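Local structure of C-C motif chemokine 1 (Homo sapiens, 4OIK) at residues Leu26-Thr31 against Arg61-Leu66. The protein acts as a secreted CC chemokine that attracts monocytes but not neutrophils and binds the receptor CCR8. Sequence-based numbering, arbitrary orientation.
Sequences LCYRNT and RHRKML. With NAG (2-acetamido-2-deoxy-beta-D-glucopyranose), chain E; SO4 (sulfate ion), chain J; SO4 (sulfate ion), chain G.
A single water joins Y28 on the strand to R63: it lies 2.9 Å from Y28 OH, in a hydrogen bond, and donates another to R63 O, also at 2.9 Å. The contact belongs to the chemokine fold, in which the C-terminal helix 57-63 packs across a three-stranded antiparallel sheet; here residues R63 and L66 meet an outer strand, 25-30. Y28 rises toward the helix with CG between its backbone N and carbonyl carbon (chi1 68°), which brings one face of the ring under R63 CG. That carbon lies 3.9 Å from the Y28 ring centroid and offset toward the rim, a CH-pi contact. The R63 chain then bends at chi2 and chi3, bringing its guanidinium edge to the tyrosine hydroxyl, NH1 3.4 Å from Y28 OH, with the two planes 73° apart. At the ring edge, L66 CB approaches Y28 CD2 at 4.0 Å, and L66 O comes close to CE2. With an alanine at Y28, R63 CG would probably lose the aromatic face it lies on and the water its link to the strand. R63 to L66 form a type I turn that carries the chain from the helix back beside the strand, where Y28 pairs by backbone with R67 and C69 and the C27-C69 disulfide fastens the chain beyond L66 to the strand. Nearer the start of the strand, L66 CD2 touches L26 O at 4.0 Å.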
loop_
_atom_site.group_PDB
_atom_site.type_symbol
_atom_site.label_atom_id
_atom_site.label_comp_id
_atom_site.label_asym_id
_atom_site.label_seq_id
_atom_site.Cartn_x
_atom_site.Cartn_y
_atom_site.Cartn_z
ATOM N N LEU A 26 11.010 -4.149 12.335
ATOM C CA LEU A 26 10.548 -5.517 12.539
ATOM C C LEU A 26 10.908 -6.426 11.366
ATOM O O LEU A 26 11.380 -7.541 11.569
ATOM C CB LEU A 26 9.033 -5.515 12.765
ATOM C CG LEU A 26 8.596 -5.114 14.160
ATOM C CD1 LEU A 26 7.515 -4.064 14.107
ATOM C CD2 LEU A 26 8.080 -6.292 14.891
ATOM N N CYS A 27 10.684 -5.941 10.133
ATOM C CA CYS A 27 10.929 -6.676 8.899
ATOM C C CYS A 27 10.872 -5.712 7.732
ATOM O O CYS A 27 10.630 -4.514 7.918
ATOM C CB CYS A 27 9.906 -7.811 8.733
ATOM S SG CYS A 27 8.180 -7.309 8.980
ATOM N N TYR A 28 11.064 -6.232 6.519
ATOM C CA TYR A 28 10.937 -5.410 5.324
ATOM C C TYR A 28 9.917 -5.996 4.324
ATOM O O TYR A 28 9.699 -7.205 4.306
ATOM C CB TYR A 28 12.310 -5.179 4.650
ATOM C CG TYR A 28 12.904 -6.434 4.039
ATOM C CD1 TYR A 28 12.542 -6.853 2.760
ATOM C CD2 TYR A 28 13.831 -7.200 4.738
ATOM C CE1 TYR A 28 13.054 -8.026 2.212
ATOM C CE2 TYR A 28 14.381 -8.352 4.182
ATOM C CZ TYR A 28 13.990 -8.761 2.919
ATOM O OH TYR A 28 14.517 -9.904 2.370
ATOM N N ARG A 29 9.340 -5.131 3.472
ATOM C CA ARG A 29 8.470 -5.508 2.355
ATOM C C ARG A 29 9.153 -5.014 1.093
ATOM O O ARG A 29 9.763 -3.933 1.112
ATOM C CB ARG A 29 7.062 -4.887 2.459
ATOM C CG ARG A 29 6.058 -5.786 3.140
ATOM C CD ARG A 29 4.645 -5.544 2.658
ATOM N NE ARG A 29 3.833 -6.767 2.707
ATOM C CZ ARG A 29 3.770 -7.674 1.733
ATOM N NH1 ARG A 29 4.482 -7.522 0.623
ATOM N NH2 ARG A 29 2.995 -8.743 1.864
ATOM N N ASN A 30 9.091 -5.808 0.006
ATOM C CA ASN A 30 9.642 -5.375 -1.293
ATOM C C ASN A 30 8.523 -4.566 -1.940
ATOM O O ASN A 30 7.364 -4.845 -1.664
ATOM C CB ASN A 30 10.001 -6.578 -2.180
ATOM C CG ASN A 30 11.459 -6.669 -2.590
ATOM O OD1 ASN A 30 12.378 -6.270 -1.861
ATOM N ND2 ASN A 30 11.710 -7.243 -3.760
ATOM N N THR A 31 8.843 -3.534 -2.731
ATOM C CA THR A 31 7.779 -2.745 -3.382
ATOM C C THR A 31 7.233 -3.544 -4.573
ATOM O O THR A 31 7.872 -4.498 -5.032
ATOM C CB THR A 31 8.300 -1.378 -3.838
ATOM O OG1 THR A 31 9.276 -1.584 -4.843
ATOM C CG2 THR A 31 8.898 -0.563 -2.712
ATOM N N ARG A 61 22.695 -3.222 4.326
ATOM C CA ARG A 61 23.171 -3.836 5.564
ATOM C C ARG A 61 22.031 -4.211 6.488
ATOM O O ARG A 61 22.075 -5.289 7.060
ATOM C CB ARG A 61 24.190 -2.954 6.273
ATOM C CG ARG A 61 25.447 -2.748 5.460
ATOM C CD ARG A 61 26.581 -2.186 6.288
ATOM N NE ARG A 61 26.377 -0.802 6.727
ATOM C CZ ARG A 61 26.599 0.277 5.977
ATOM N NH1 ARG A 61 26.987 0.149 4.712
ATOM N NH2 ARG A 61 26.418 1.489 6.480
ATOM N N HIS A 62 21.009 -3.349 6.619
ATOM C CA HIS A 62 19.817 -3.607 7.428
ATOM C C HIS A 62 19.003 -4.717 6.804
ATOM O O HIS A 62 18.648 -5.647 7.520
ATOM C CB HIS A 62 18.950 -2.351 7.558
ATOM C CG HIS A 62 19.447 -1.340 8.541
ATOM N ND1 HIS A 62 20.653 -1.498 9.201
ATOM C CD2 HIS A 62 18.877 -0.182 8.940
ATOM C CE1 HIS A 62 20.784 -0.430 9.970
ATOM N NE2 HIS A 62 19.746 0.395 9.838
ATOM N N ARG A 63 18.726 -4.650 5.472
ATOM C CA ARG A 63 17.953 -5.667 4.737
ATOM C C ARG A 63 18.513 -7.066 5.000
ATOM O O ARG A 63 17.748 -7.984 5.272
ATOM C CB ARG A 63 17.915 -5.354 3.233
ATOM C CG ARG A 63 16.949 -6.233 2.450
ATOM C CD ARG A 63 17.463 -6.645 1.075
ATOM N NE ARG A 63 18.711 -7.421 1.126
ATOM C CZ ARG A 63 18.815 -8.740 1.286
ATOM N NH1 ARG A 63 17.729 -9.485 1.460
ATOM N NH2 ARG A 63 20.011 -9.318 1.312
ATOM N N LYS A 64 19.847 -7.209 4.988
ATOM C CA LYS A 64 20.556 -8.466 5.229
ATOM C C LYS A 64 20.382 -8.996 6.677
ATOM O O LYS A 64 20.694 -10.159 6.940
ATOM C CB LYS A 64 22.042 -8.262 4.882
ATOM C CG LYS A 64 22.776 -9.495 4.373
ATOM C CD LYS A 64 24.236 -9.186 4.102
ATOM C CE LYS A 64 25.053 -10.424 3.799
ATOM N NZ LYS A 64 26.515 -10.138 3.770
ATOM N N MET A 65 19.859 -8.156 7.592
ATOM C CA MET A 65 19.677 -8.490 9.010
ATOM C C MET A 65 18.216 -8.696 9.447
ATOM O O MET A 65 17.943 -8.901 10.634
ATOM C CB MET A 65 20.328 -7.397 9.870
ATOM C CG MET A 65 21.803 -7.234 9.611
ATOM S SD MET A 65 22.832 -7.707 11.010
ATOM C CE MET A 65 22.574 -9.529 11.041
ATOM N N LEU A 66 17.286 -8.654 8.495
ATOM C CA LEU A 66 15.858 -8.751 8.752
ATOM C C LEU A 66 15.240 -9.761 7.808
ATOM O O LEU A 66 15.799 -10.014 6.733
ATOM C CB LEU A 66 15.212 -7.373 8.463
ATOM C CG LEU A 66 15.662 -6.171 9.289
ATOM C CD1 LEU A 66 15.360 -4.891 8.559
ATOM C CD2 LEU A 66 14.993 -6.173 10.668
HETATM C C1 NAG E . 12.799 -8.153 -4.096
HETATM C C2 NAG E . 12.075 -9.193 -5.036
HETATM C C3 NAG E . 13.134 -10.018 -5.850
HETATM C C4 NAG E . 14.340 -9.203 -6.398
HETATM C C5 NAG E . 14.887 -8.223 -5.317
HETATM C C6 NAG E . 15.969 -7.262 -5.898
HETATM C C7 NAG E . 9.909 -9.990 -3.940
HETATM C C8 NAG E . 9.410 -11.105 -3.068
HETATM N N2 NAG E . 11.252 -10.116 -4.217
HETATM O O3 NAG E . 12.486 -10.745 -6.918
HETATM O O4 NAG E . 15.385 -10.094 -6.869
HETATM O O5 NAG E . 13.808 -7.412 -4.782
HETATM O O6 NAG E . 16.673 -6.491 -4.906
HETATM O O7 NAG E . 9.184 -9.073 -4.347
HETATM S S SO4 J . 25.268 -0.363 9.940
HETATM O O1 SO4 J . 25.315 0.976 9.316
HETATM O O2 SO4 J . 24.808 -1.332 8.968
HETATM O O3 SO4 J . 26.590 -0.801 10.400
HETATM O O4 SO4 J . 24.325 -0.320 11.109
HETATM S S SO4 G . 25.893 4.326 4.832
HETATM O O1 SO4 G . 27.119 3.512 4.711
HETATM O O2 SO4 G . 24.845 3.750 4.022
HETATM O O3 SO4 G . 25.481 4.400 6.242
HETATM O O4 SO4 G . 26.138 5.692 4.344
HETATM O O HOH W 1 16.889 -10.418 3.965
#